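Local structure of pectate lyase II (Xanthomonas campestris pv. campestris, 2QY1) at residues S206-Q211 and N221-V226; S229-R234 and A239-N244; N251-R256 and G262-I267; I275-P280 and N288-I293. The protein probably cleaves the pectate of plant cell walls by beta-elimination, as a secreted lyase of polysaccharide lyase family 1. The protein carries 2 engineered substitutions. All blocks are in the same frame, centred on the assembly; numbering follows the deposited sequence.

Interaction 1: S206-Q211 and N221-V226; sequences SRVPLQ and NYFNNV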
loop_
_atom_site.group_PDB
_atom_site.type_symbol
_atom_site.label_atom_id
_atom_site.label_comp_id
_atom_site.label_asym_id
_atom_site.label_seq_id
_atom_site.Cartn_x
_atom_site.Cartn_y
_atom_site.Cartn_z
ATOM N N SER A 206 7.040 8.412 5.863
ATOM C CA SER A 206 7.918 7.250 5.723
ATOM C C SER A 206 7.185 5.983 5.287
ATOM O O SER A 206 5.956 5.980 5.153
ATOM C CB SER A 206 8.669 6.988 7.036
ATOM O OG SER A 206 7.786 6.485 8.025
ATOM N N ARG A 207 7.962 4.916 5.083
ATOM C CA ARG A 207 7.465 3.609 4.634
ATOM C C ARG A 207 6.847 3.715 3.244
ATOM O O ARG A 207 5.643 3.518 3.078
ATOM C CB ARG A 207 6.425 3.027 5.601
ATOM C CG ARG A 207 6.855 2.813 7.041
ATOM C CD ARG A 207 5.763 2.009 7.727
ATOM N NE ARG A 207 5.995 1.776 9.150
ATOM C CZ ARG A 207 5.088 1.251 9.973
ATOM N NH1 ARG A 207 3.879 0.913 9.523
ATOM N NH2 ARG A 207 5.380 1.075 11.253
ATOM N N VAL A 208 7.666 4.021 2.242
ATOM C CA VAL A 208 7.132 4.253 0.899
ATOM C C VAL A 208 7.763 3.382 -0.211
ATOM O O VAL A 208 8.229 3.910 -1.222
ATOM C CB VAL A 208 7.185 5.764 0.509
ATOM C CG1 VAL A 208 6.013 6.110 -0.367
ATOM C CG2 VAL A 208 7.162 6.667 1.746
ATOM N N PRO A 209 7.769 2.044 -0.043
ATOM C CA PRO A 209 7.336 1.232 1.091
ATOM C C PRO A 209 8.480 0.912 2.056
ATOM O O PRO A 209 9.650 1.099 1.719
ATOM C CB PRO A 209 6.868 -0.056 0.417
ATOM C CG PRO A 209 7.793 -0.200 -0.761
ATOM C CD PRO A 209 8.237 1.195 -1.156
ATOM N N LEU A 210 8.134 0.450 3.254
ATOM C CA LEU A 210 9.110 -0.201 4.113
ATOM C C LEU A 210 9.067 -1.675 3.734
ATOM O O LEU A 210 8.064 -2.351 3.974
ATOM C CB LEU A 210 8.763 -0.009 5.598
ATOM C CG LEU A 210 9.783 -0.390 6.683
ATOM C CD1 LEU A 210 9.252 0.006 8.058
ATOM C CD2 LEU A 210 10.159 -1.876 6.672
ATOM N N GLN A 211 10.146 -2.164 3.129
ATOM C CA GLN A 211 10.209 -3.553 2.692
ATOM C C GLN A 211 11.165 -4.366 3.556
ATOM O O GLN A 211 12.341 -4.023 3.686
ATOM C CB GLN A 211 10.621 -3.642 1.217
ATOM C CG GLN A 211 10.701 -5.071 0.674
ATOM C CD GLN A 211 11.304 -5.153 -0.717
ATOM O OE1 GLN A 211 11.384 -4.156 -1.434
ATOM N NE2 GLN A 211 11.729 -6.350 -1.106
ATOM N N ASN A 221 6.107 5.232 -10.056
ATOM C CA ASN A 221 5.484 5.923 -8.928
ATOM C C ASN A 221 5.978 7.362 -8.829
ATOM O O ASN A 221 7.121 7.663 -9.179
ATOM C CB ASN A 221 5.754 5.191 -7.612
ATOM C CG ASN A 221 5.303 3.747 -7.641
ATOM O OD1 ASN A 221 4.110 3.456 -7.578
ATOM N ND2 ASN A 221 6.259 2.831 -7.724
ATOM N N TYR A 222 5.106 8.245 -8.353
ATOM C CA TYR A 222 5.448 9.653 -8.171
ATOM C C TYR A 222 5.534 9.975 -6.683
ATOM O O TYR A 222 4.580 9.746 -5.932
ATOM C CB TYR A 222 4.429 10.552 -8.890
ATOM C CG TYR A 222 4.528 12.033 -8.567
ATOM C CD1 TYR A 222 5.710 12.744 -8.795
ATOM C CD2 TYR A 222 3.432 12.727 -8.051
ATOM C CE1 TYR A 222 5.802 14.099 -8.497
ATOM C CE2 TYR A 222 3.512 14.089 -7.756
ATOM C CZ TYR A 222 4.699 14.767 -7.985
ATOM O OH TYR A 222 4.788 16.111 -7.695
ATOM N N PHE A 223 6.694 10.487 -6.272
ATOM C CA PHE A 223 6.961 10.866 -4.889
ATOM C C PHE A 223 7.105 12.380 -4.819
ATOM O O PHE A 223 7.844 12.977 -5.608
ATOM C CB PHE A 223 8.263 10.229 -4.380
ATOM C CG PHE A 223 8.276 8.724 -4.405
ATOM C CD1 PHE A 223 8.230 7.998 -3.215
ATOM C CD2 PHE A 223 8.374 8.027 -5.609
ATOM C CE1 PHE A 223 8.258 6.601 -3.224
ATOM C CE2 PHE A 223 8.401 6.630 -5.629
ATOM C CZ PHE A 223 8.342 5.917 -4.436
ATOM N N ASN A 224 6.403 13.000 -3.878
ATOM C CA ASN A 224 6.524 14.437 -3.647
ATOM C C ASN A 224 6.227 14.768 -2.196
ATOM O O ASN A 224 5.207 14.345 -1.657
ATOM C CB ASN A 224 5.593 15.224 -4.575
ATOM C CG ASN A 224 5.802 16.729 -4.483
ATOM O OD1 ASN A 224 4.840 17.497 -4.429
ATOM N ND2 ASN A 224 7.062 17.156 -4.468
ATOM N N ASN A 225 7.125 15.532 -1.577
ATOM C CA ASN A 225 7.013 15.903 -0.165
ATOM C C ASN A 225 6.948 14.682 0.758
ATOM O O ASN A 225 5.979 14.473 1.495
ATOM C CB ASN A 225 5.858 16.892 0.057
ATOM C CG ASN A 225 6.119 18.243 -0.591
ATOM O OD1 ASN A 225 5.296 18.753 -1.356
ATOM N ND2 ASN A 225 7.276 18.821 -0.304
ATOM N N VAL A 226 7.999 13.872 0.677
ATOM C CA VAL A 226 8.197 12.716 1.544
ATOM C C VAL A 226 9.319 13.109 2.496
ATOM O O VAL A 226 10.467 13.283 2.079
ATOM C CB VAL A 226 8.561 11.452 0.731
ATOM C CG1 VAL A 226 8.637 10.231 1.629
ATOM C CG2 VAL A 226 7.557 11.227 -0.404
#
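Val208 packs against Phe223 and Val226 inside the right-handed parallel beta-helix of this pectate lyase, where the bend before strand 210-212 faces strand 215-226 across the interior. The two segments share no hydrogen bond; the gap is bridged by apolar packing and one backbone carbonyl. From Arg207 onward the sequence fits the start of the RxPxxR pattern of this family, and the peptide bond from Val208 to Pro209 is cis. Followed outward, Val208 has its CB 4.0 Å from Phe223 CE1. Its CG1 comes closer, at 3.7 Å from Phe223 CE1, and touches CD1 as well. The other branch turns to a second partner: CG2 lies 3.9 Å from CG1 of Val226. The chi1 of Val208, -147°, is twisted off the staggered positions, with CG2 roughly opposite the carbonyl carbon, which sends CG1 to the CE1 side of the phenyl, off its plane, and CG2 to Val226. Val208 slides past both partners rather than meeting them end on. Phe223 swings its CG to the side opposite its own carbonyl carbon (chi1 -60°), which carries the ring inward. There Phe246 stacks on it and Phe201 meets it at an inclined angle, so the phenyl is part of an aromatic cluster in the interior. Two residues earlier, Asn221 uses both ends of its amide, OD1 bonding to Asn199 N and ND2 to Tyr196 O of the neighbouring strand. The carbonyl of Val208 has no hydrogen-bond partner in the model although it is buried; its O instead approaches the phenyl edge, in the ring plane, 3.4 Å from Phe223 CE1.

Interaction 2: S229-R234 and A239-N244; sequences SGINVR and AKIESN. With PO4 (phosphate ion), chain C.
Arg234 presents its guanidinium edge to a phosphate ion, which probably came from the crystallisation liquor, and grips it with two bonds. The bond from NH2 to phosphate O4 is 2.8 Å long and almost straight, with an N-H...O angle of 176°. Its twin, from NH1 to phosphate O1, has the same 2.8 Å but is more bent, at 157°. The phosphorus lies in the guanidinium plane, as expected of a two-pronged bond. The side chain is bent at chi2 and chi3 to bring the group there, and NE bonds to Ser258 OG, which would limit rotation of the group. Arg212 stands close by, consistent with an anion site. The opposite side of strand 231-234 turns into the right-handed parallel beta-helix, toward strand 238-242 on another face of the coil; no hydrogen bond joins the two segments, and the contact is wholly aliphatic. Ile231 and Ile241 reach toward each other tip to tip. CD1 of Ile231 lies 3.9 Å from Ile241 CG2, and Ile241 CD1 in turn sits 3.9 Å from Ile231 CG2, so each terminal methyl nests against the branch methyl of its partner. Both chains are extended beyond CB, with chi2 near anti, which carries the methyls across the gap. Two residues further along the strand, Val233 CG2 meets Ala239 CB at 3.8 Å, a shorter reach where the strands draw together.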
loop_
_atom_site.group_PDB
_atom_site.type_symbol
_atom_site.label_atom_id
_atom_site.label_comp_id
_atom_site.label_asym_id
_atom_site.label_seq_id
_atom_site.Cartn_x
_atom_site.Cartn_y
_atom_site.Cartn_z
ATOM N N SER A 229 11.719 9.426 5.018
ATOM C CA SER A 229 12.395 8.474 4.137
ATOM C C SER A 229 11.400 7.885 3.146
ATOM O O SER A 229 10.202 7.800 3.434
ATOM C CB SER A 229 13.067 7.357 4.940
ATOM O OG SER A 229 12.127 6.678 5.753
ATOM N N GLY A 230 11.898 7.477 1.984
ATOM C CA GLY A 230 11.045 6.932 0.929
ATOM C C GLY A 230 11.024 5.416 0.913
ATOM O O GLY A 230 10.482 4.780 1.822
ATOM N N ILE A 231 11.608 4.841 -0.135
ATOM C CA ILE A 231 11.736 3.392 -0.260
ATOM C C ILE A 231 12.805 2.917 0.719
ATOM O O ILE A 231 13.972 3.298 0.608
ATOM C CB ILE A 231 12.113 2.970 -1.704
ATOM C CG1 ILE A 231 11.051 3.446 -2.703
ATOM C CG2 ILE A 231 12.306 1.456 -1.796
ATOM C CD1 ILE A 231 11.559 3.589 -4.131
ATOM N N ASN A 232 12.391 2.095 1.678
ATOM C CA ASN A 232 13.297 1.573 2.696
ATOM C C ASN A 232 13.372 0.050 2.609
ATOM O O ASN A 232 12.471 -0.651 3.075
ATOM C CB ASN A 232 12.841 2.027 4.090
ATOM C CG ASN A 232 13.923 1.876 5.148
ATOM O OD1 ASN A 232 15.052 1.476 4.859
ATOM N ND2 ASN A 232 13.577 2.203 6.387
ATOM N N VAL A 233 14.444 -0.450 1.996
ATOM C CA VAL A 233 14.604 -1.883 1.750
ATOM C C VAL A 233 15.492 -2.501 2.825
ATOM O O VAL A 233 16.608 -2.042 3.053
ATOM C CB VAL A 233 15.193 -2.163 0.346
ATOM C CG1 VAL A 233 15.050 -3.632 -0.001
ATOM C CG2 VAL A 233 14.498 -1.315 -0.710
ATOM N N ARG A 234 14.994 -3.551 3.471
ATOM C CA ARG A 234 15.619 -4.094 4.679
ATOM C C ARG A 234 15.578 -5.619 4.719
ATOM O O ARG A 234 14.855 -6.249 3.944
ATOM C CB ARG A 234 14.917 -3.526 5.921
ATOM C CG ARG A 234 15.141 -2.034 6.147
ATOM C CD ARG A 234 13.934 -1.369 6.792
ATOM N NE ARG A 234 13.831 -1.673 8.217
ATOM C CZ ARG A 234 13.171 -0.930 9.104
ATOM N NH1 ARG A 234 12.553 0.184 8.729
ATOM N NH2 ARG A 234 13.141 -1.296 10.379
ATOM N N ALA A 239 14.770 -4.744 -4.136
ATOM C CA ALA A 239 13.768 -3.977 -4.870
ATOM C C ALA A 239 14.299 -3.524 -6.226
ATOM O O ALA A 239 15.346 -2.879 -6.309
ATOM C CB ALA A 239 13.317 -2.776 -4.054
ATOM N N LYS A 240 13.582 -3.882 -7.288
ATOM C CA LYS A 240 13.843 -3.316 -8.604
ATOM C C LYS A 240 13.116 -1.975 -8.674
ATOM O O LYS A 240 11.886 -1.926 -8.752
ATOM C CB LYS A 240 13.380 -4.262 -9.718
ATOM C CG LYS A 240 13.710 -3.763 -11.118
ATOM C CD LYS A 240 13.318 -4.771 -12.190
ATOM C CE LYS A 240 13.741 -4.294 -13.573
ATOM N NZ LYS A 240 15.222 -4.299 -13.761
ATOM N N ILE A 241 13.890 -0.893 -8.623
ATOM C CA ILE A 241 13.349 0.464 -8.585
ATOM C C ILE A 241 13.569 1.129 -9.944
ATOM O O ILE A 241 14.692 1.494 -10.294
ATOM C CB ILE A 241 13.984 1.294 -7.436
ATOM C CG1 ILE A 241 13.784 0.580 -6.092
ATOM C CG2 ILE A 241 13.405 2.713 -7.400
ATOM C CD1 ILE A 241 14.561 1.184 -4.928
ATOM N N GLU A 242 12.479 1.288 -10.693
ATOM C CA GLU A 242 12.550 1.611 -12.118
ATOM C C GLU A 242 11.616 2.753 -12.522
ATOM O O GLU A 242 10.440 2.751 -12.173
ATOM C CB GLU A 242 12.221 0.350 -12.928
ATOM C CG GLU A 242 12.294 0.506 -14.438
ATOM C CD GLU A 242 11.875 -0.748 -15.194
ATOM O OE1 GLU A 242 11.949 -0.729 -16.439
ATOM O OE2 GLU A 242 11.471 -1.748 -14.556
ATOM N N SER A 243 12.154 3.725 -13.258
ATOM C CA SER A 243 11.354 4.786 -13.888
ATOM C C SER A 243 10.346 5.492 -12.971
ATOM O O SER A 243 9.223 5.801 -13.385
ATOM C CB SER A 243 10.647 4.247 -15.142
ATOM O OG SER A 243 11.587 3.878 -16.135
ATOM N N ASN A 244 10.747 5.740 -11.728
ATOM C CA ASN A 244 9.943 6.536 -10.811
ATOM C C ASN A 244 10.258 8.020 -11.000
ATOM O O ASN A 244 11.224 8.380 -11.677
ATOM C CB ASN A 244 10.189 6.111 -9.355
ATOM C CG ASN A 244 9.923 4.632 -9.116
ATOM O OD1 ASN A 244 10.846 3.817 -9.106
ATOM N ND2 ASN A 244 8.662 4.280 -8.928
HETATM P P PO4 C . 11.618 1.843 11.959
HETATM O O1 PO4 C . 11.707 2.180 10.490
HETATM O O2 PO4 C . 10.267 2.256 12.498
HETATM O O3 PO4 C . 12.698 2.596 12.706
HETATM O O4 PO4 C . 11.805 0.354 12.158
#

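Interaction 3: N251-R256 and G262-I267; sequences NPVTSR and GYWDLI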
loop_
_atom_site.group_PDB
_atom_site.type_symbol
_atom_site.label_atom_id
_atom_site.label_comp_id
_atom_site.label_asym_id
_atom_site.label_seq_id
_atom_site.Cartn_x
_atom_site.Cartn_y
_atom_site.Cartn_z
ATOM N N ASN A 251 15.805 10.991 1.904
ATOM C CA ASN A 251 16.171 9.570 1.808
ATOM C C ASN A 251 15.246 8.766 0.876
ATOM O O ASN A 251 14.573 7.833 1.329
ATOM C CB ASN A 251 16.216 8.927 3.202
ATOM C CG ASN A 251 17.050 9.721 4.187
ATOM O OD1 ASN A 251 16.548 10.175 5.217
ATOM N ND2 ASN A 251 18.329 9.892 3.878
ATOM N N PRO A 252 15.201 9.136 -0.424
ATOM C CA PRO A 252 14.272 8.490 -1.358
ATOM C C PRO A 252 14.489 6.988 -1.508
ATOM O O PRO A 252 13.521 6.232 -1.627
ATOM C CB PRO A 252 14.532 9.214 -2.685
ATOM C CG PRO A 252 15.876 9.837 -2.537
ATOM C CD PRO A 252 16.000 10.183 -1.089
ATOM N N VAL A 253 15.750 6.567 -1.509
ATOM C CA VAL A 253 16.100 5.153 -1.557
ATOM C C VAL A 253 17.130 4.893 -0.467
ATOM O O VAL A 253 18.239 5.437 -0.501
ATOM C CB VAL A 253 16.644 4.731 -2.947
ATOM C CG1 VAL A 253 17.080 3.275 -2.936
ATOM C CG2 VAL A 253 15.593 4.956 -4.030
ATOM N N THR A 254 16.754 4.073 0.508
ATOM C CA THR A 254 17.600 3.837 1.675
ATOM C C THR A 254 17.406 2.435 2.248
ATOM O O THR A 254 16.467 1.726 1.881
ATOM C CB THR A 254 17.354 4.908 2.782
ATOM O OG1 THR A 254 18.267 4.707 3.870
ATOM C CG2 THR A 254 15.913 4.854 3.309
ATOM N N SER A 255 18.325 2.042 3.125
ATOM C CA SER A 255 18.158 0.871 3.973
ATOM C C SER A 255 18.584 1.248 5.385
ATOM O O SER A 255 19.749 1.562 5.614
ATOM C CB SER A 255 18.997 -0.297 3.470
ATOM O OG SER A 255 18.818 -1.420 4.314
ATOM N N ARG A 256 17.643 1.223 6.326
ATOM C CA ARG A 256 17.920 1.666 7.696
ATOM C C ARG A 256 17.022 1.019 8.751
ATOM O O ARG A 256 15.880 0.658 8.468
ATOM C CB ARG A 256 17.824 3.197 7.795
ATOM C CG ARG A 256 16.476 3.786 7.360
ATOM C CD ARG A 256 16.478 5.302 7.449
ATOM N NE ARG A 256 17.512 5.893 6.599
ATOM C CZ ARG A 256 17.975 7.133 6.721
ATOM N NH1 ARG A 256 17.505 7.939 7.665
ATOM N NH2 ARG A 256 18.918 7.569 5.895
ATOM N N GLY A 262 18.912 -4.100 3.174
ATOM C CA GLY A 262 18.294 -4.561 1.934
ATOM C C GLY A 262 18.983 -3.917 0.745
ATOM O O GLY A 262 19.805 -3.014 0.913
ATOM N N TYR A 263 18.634 -4.370 -0.457
ATOM C CA TYR A 263 19.362 -3.995 -1.671
ATOM C C TYR A 263 18.431 -3.498 -2.774
ATOM O O TYR A 263 17.218 -3.715 -2.718
ATOM C CB TYR A 263 20.203 -5.178 -2.168
ATOM C CG TYR A 263 21.076 -5.791 -1.094
ATOM C CD1 TYR A 263 22.366 -5.315 -0.863
ATOM C CD2 TYR A 263 20.606 -6.837 -0.297
ATOM C CE1 TYR A 263 23.169 -5.871 0.132
ATOM C CE2 TYR A 263 21.401 -7.396 0.701
ATOM C CZ TYR A 263 22.679 -6.908 0.909
ATOM O OH TYR A 263 23.467 -7.460 1.893
ATOM N N TRP A 264 19.004 -2.825 -3.770
ATOM C CA TRP A 264 18.212 -2.246 -4.856
ATOM C C TRP A 264 18.873 -2.304 -6.230
ATOM O O TRP A 264 20.096 -2.193 -6.356
ATOM C CB TRP A 264 17.802 -0.803 -4.531
ATOM C CG TRP A 264 18.898 0.041 -3.952
ATOM C CD1 TRP A 264 19.922 0.635 -4.627
ATOM C CD2 TRP A 264 19.069 0.391 -2.573
ATOM N NE1 TRP A 264 20.726 1.334 -3.755
ATOM C CE2 TRP A 264 20.223 1.202 -2.488
ATOM C CE3 TRP A 264 18.356 0.102 -1.401
ATOM C CZ2 TRP A 264 20.685 1.724 -1.276
ATOM C CZ3 TRP A 264 18.817 0.620 -0.195
ATOM C CH2 TRP A 264 19.969 1.425 -0.143
ATOM N N ASP A 265 18.036 -2.486 -7.248
ATOM C CA ASP A 265 18.435 -2.429 -8.647
ATOM C C ASP A 265 17.775 -1.185 -9.247
ATOM O O ASP A 265 16.555 -1.144 -9.441
ATOM C CB ASP A 265 17.973 -3.701 -9.373
ATOM C CG ASP A 265 18.663 -3.908 -10.716
ATOM O OD1 ASP A 265 19.123 -2.925 -11.332
ATOM O OD2 ASP A 265 18.735 -5.071 -11.166
ATOM N N LEU A 266 18.592 -0.170 -9.515
ATOM C CA LEU A 266 18.105 1.137 -9.956
ATOM C C LEU A 266 18.311 1.348 -11.452
ATOM O O LEU A 266 19.414 1.162 -11.962
ATOM C CB LEU A 266 18.805 2.257 -9.174
ATOM C CG LEU A 266 18.486 2.435 -7.684
ATOM C CD1 LEU A 266 19.606 3.192 -6.985
ATOM C CD2 LEU A 266 17.161 3.149 -7.482
ATOM N N ILE A 267 17.239 1.721 -12.152
ATOM C CA ILE A 267 17.317 2.053 -13.579
ATOM C C ILE A 267 16.285 3.115 -13.961
ATOM O O ILE A 267 15.126 3.048 -13.539
ATOM C CB ILE A 267 17.122 0.817 -14.524
ATOM C CG1 ILE A 267 17.451 -0.519 -13.841
ATOM C CG2 ILE A 267 17.946 0.985 -15.806
ATOM C CD1 ILE A 267 16.277 -1.162 -13.112
#
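Strands 253-255 and 263-267 run nearly antiparallel, at 161°, but their axes stay 8.2 Å apart, so they do not pair as sheet neighbours and side chains fill the space between them. The central piece is the indole of Trp264. Val253 CG1 sits on one of its faces, 3.5 Å from CD2 and over the middle of the ring system, close enough to the normal of the five-membered ring for a CH-pi contact. The chi1 of Trp264, 44°, puts CG in the crowded position between backbone N and carbonyl carbon and brings the indole against the opposing strand. Its far end then meets backbone: CZ3 is 3.3 Å from Thr254 O, approached obliquely, while Ser255 N lies at the ring edge, 3.6 Å from the same CZ3. The other methyl of Val253, CG2, reaches Leu266 CD2 at 4.2 Å. In the right-handed parallel beta-helix these strands form successive faces of one coil, and Ile241 of the preceding coil touches Val253, Trp264 and Leu266 from within the interior. Near the turn, Ser255 places OG anti to its own N, which brings it to 2.9 Å from Gly262 N; the same hydroxyl is hydrogen-bonded to Val233 O. On the other side of strand 253-255, Thr254 points away from the indole. Its OG1 accepts a bond from Arg256 NE of 3.1 Å, tilted 15° from the guanidinium plane, and is also bonded to Ala287 O.

Interaction 4: I275-P280 and N288-I293; sequences ITWGTP and NATNWI
At the C-terminal end of the parallel beta-helix, the indole of Trp277 lies over a tight turn of the closing loop, an inverse gamma turn centred on Ala289 that leads into a type I turn from Ala289 to Trp292. The ring covers backbone as much as side chain. Thr290 CA stands over one face of the six-membered ring, 4.1 Å from its centroid and offset toward the rim, a CH-pi contact. Ala289 O comes obliquely to 3.3 Å from Trp277 CZ2, and at the other end of the benzo ring CE3 meets Asn288 CB at 3.6 Å. Trp277 turns CG opposite its carbonyl carbon (chi1 -61°), which swings the ring toward this turn. The Asn288 amide slides past it with its plane 42° from that of the indole, and ND2 donates to Gly278 O at 2.9 Å. The acceptor lies in the amide plane, yet the donor sits above the plane of the glycine carbonyl, 40° out of it. Both partners are shared with Arg256: its NH2 bonds to Gly278 O and to Asn288 OD1, which fixes the amide from both ends. A water bridges the pyrrole side, donating to Thr290 O at 2.7 Å and accepting from Trp277 NE1 at 3.3 Å, with a weak bond from Trp292 NE1. Trp292 also meets the ring of Phe246, with the planes inclined. The whole is an irregular loop of consecutive tight turns, packed against a tryptophan beside the last strands of a right-handed parallel beta-helix.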
loop_
_atom_site.group_PDB
_atom_site.type_symbol
_atom_site.label_atom_id
_atom_site.label_comp_id
_atom_site.label_asym_id
_atom_site.label_seq_id
_atom_site.Cartn_x
_atom_site.Cartn_y
_atom_site.Cartn_z
ATOM N N ILE A 275 15.882 16.892 -3.450
ATOM C CA ILE A 275 16.324 15.628 -2.864
ATOM C C ILE A 275 17.268 15.928 -1.708
ATOM O O ILE A 275 18.270 16.625 -1.883
ATOM C CB ILE A 275 17.063 14.725 -3.890
ATOM C CG1 ILE A 275 16.330 14.682 -5.243
ATOM C CG2 ILE A 275 17.306 13.326 -3.308
ATOM C CD1 ILE A 275 14.978 13.983 -5.243
ATOM N N THR A 276 16.940 15.415 -0.525
ATOM C CA THR A 276 17.811 15.562 0.644
ATOM C C THR A 276 18.118 14.205 1.268
ATOM O O THR A 276 17.419 13.224 1.016
ATOM C CB THR A 276 17.223 16.519 1.710
ATOM O OG1 THR A 276 15.947 16.039 2.150
ATOM C CG2 THR A 276 17.077 17.931 1.154
ATOM N N TRP A 277 19.173 14.157 2.074
ATOM C CA TRP A 277 19.610 12.920 2.707
ATOM C C TRP A 277 19.958 13.147 4.174
ATOM O O TRP A 277 20.371 14.242 4.562
ATOM C CB TRP A 277 20.823 12.344 1.974
ATOM C CG TRP A 277 20.568 11.992 0.538
ATOM C CD1 TRP A 277 20.789 12.783 -0.555
ATOM C CD2 TRP A 277 20.051 10.753 0.039
ATOM N NE1 TRP A 277 20.436 12.114 -1.703
ATOM C CE2 TRP A 277 19.981 10.866 -1.368
ATOM C CE3 TRP A 277 19.637 9.559 0.645
ATOM C CZ2 TRP A 277 19.514 9.827 -2.180
ATOM C CZ3 TRP A 277 19.173 8.527 -0.163
ATOM C CH2 TRP A 277 19.118 8.668 -1.562
ATOM N N GLY A 278 19.797 12.100 4.979
ATOM C CA GLY A 278 20.126 12.147 6.397
ATOM C C GLY A 278 20.685 10.836 6.914
ATOM O O GLY A 278 20.535 9.791 6.280
ATOM N N THR A 279 21.337 10.902 8.072
ATOM C CA THR A 279 21.900 9.727 8.731
ATOM C C THR A 279 20.947 9.289 9.845
ATOM O O THR A 279 20.525 10.120 10.657
ATOM C CB THR A 279 23.303 10.028 9.313
ATOM O OG1 THR A 279 24.096 10.706 8.332
ATOM C CG2 THR A 279 24.018 8.748 9.732
ATOM N N PRO A 280 20.593 7.988 9.884
ATOM C CA PRO A 280 19.654 7.515 10.904
ATOM C C PRO A 280 20.255 7.513 12.311
ATOM O O PRO A 280 21.449 7.241 12.479
ATOM C CB PRO A 280 19.339 6.084 10.455
ATOM C CG PRO A 280 20.528 5.663 9.678
ATOM C CD PRO A 280 21.029 6.899 8.990
ATOM N N ASN A 288 22.515 4.805 2.015
ATOM C CA ASN A 288 21.782 5.821 1.265
ATOM C C ASN A 288 22.226 5.805 -0.196
ATOM O O ASN A 288 23.421 5.877 -0.486
ATOM C CB ASN A 288 22.020 7.216 1.859
ATOM C CG ASN A 288 21.230 7.465 3.142
ATOM O OD1 ASN A 288 20.241 6.786 3.434
ATOM N ND2 ASN A 288 21.663 8.462 3.907
ATOM N N ALA A 289 21.263 5.715 -1.110
ATOM C CA ALA A 289 21.551 5.713 -2.546
ATOM C C ALA A 289 21.805 7.131 -3.070
ATOM O O ALA A 289 21.130 7.598 -3.991
ATOM C CB ALA A 289 20.413 5.046 -3.313
ATOM N N THR A 290 22.793 7.804 -2.478
ATOM C CA THR A 290 23.081 9.214 -2.758
ATOM C C THR A 290 23.448 9.459 -4.225
ATOM O O THR A 290 23.119 10.505 -4.788
ATOM C CB THR A 290 24.190 9.755 -1.816
ATOM O OG1 THR A 290 23.825 9.497 -0.453
ATOM C CG2 THR A 290 24.389 11.255 -1.993
ATOM N N ASN A 291 24.113 8.485 -4.837
ATOM C CA ASN A 291 24.533 8.597 -6.233
ATOM C C ASN A 291 23.699 7.747 -7.191
ATOM O O ASN A 291 24.008 7.661 -8.384
ATOM C CB ASN A 291 26.019 8.276 -6.359
ATOM C CG ASN A 291 26.884 9.291 -5.651
ATOM O OD1 ASN A 291 26.981 10.439 -6.078
ATOM N ND2 ASN A 291 27.507 8.879 -4.555
ATOM N N TRP A 292 22.646 7.131 -6.656
ATOM C CA TRP A 292 21.690 6.332 -7.436
ATOM C C TRP A 292 22.330 5.119 -8.122
ATOM O O TRP A 292 21.982 4.769 -9.254
ATOM C CB TRP A 292 20.921 7.218 -8.427
ATOM C CG TRP A 292 20.105 8.250 -7.723
ATOM C CD1 TRP A 292 20.510 9.498 -7.340
ATOM C CD2 TRP A 292 18.755 8.110 -7.272
ATOM N NE1 TRP A 292 19.487 10.150 -6.692
ATOM C CE2 TRP A 292 18.398 9.321 -6.637
ATOM C CE3 TRP A 292 17.805 7.082 -7.352
ATOM C CZ2 TRP A 292 17.133 9.534 -6.084
ATOM C CZ3 TRP A 292 16.545 7.294 -6.802
ATOM C CH2 TRP A 292 16.224 8.511 -6.175
ATOM N N ILE A 293 23.250 4.474 -7.408
ATOM C CA ILE A 293 23.936 3.286 -7.904
ATOM C C ILE A 293 23.315 2.012 -7.313
ATOM O O ILE A 293 23.005 1.957 -6.122
ATOM C CB ILE A 293 25.485 3.376 -7.664
ATOM C CG1 ILE A 293 26.266 2.530 -8.684
ATOM C CG2 ILE A 293 25.866 3.095 -6.196
ATOM C CD1 ILE A 293 26.468 1.062 -8.323
HETATM O O HOH W 1 21.074 12.202 -4.939
#

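In the fold
From the N terminus the four contacts follow in series, none nesting in or crossing another, and each closes a short loop of the beta-helix. Interaction 1 spans 206-226 and interaction 2 spans 229-244; the first strands of the two are neighbours, Gln211 pairing with Asn232 and Arg234 through the backbone. Interaction 3 lies one coil further on, its centre about 5 Å from that of interaction 2, and backbone bonds such as Gly230 N to Asn251 O join them. Interaction 4 closes the end, tied to interaction 3 by the Asn251 N to Thr276 O bond. Centres of interactions 1 and 4 are about 14 Å apart, and these contacts do not touch.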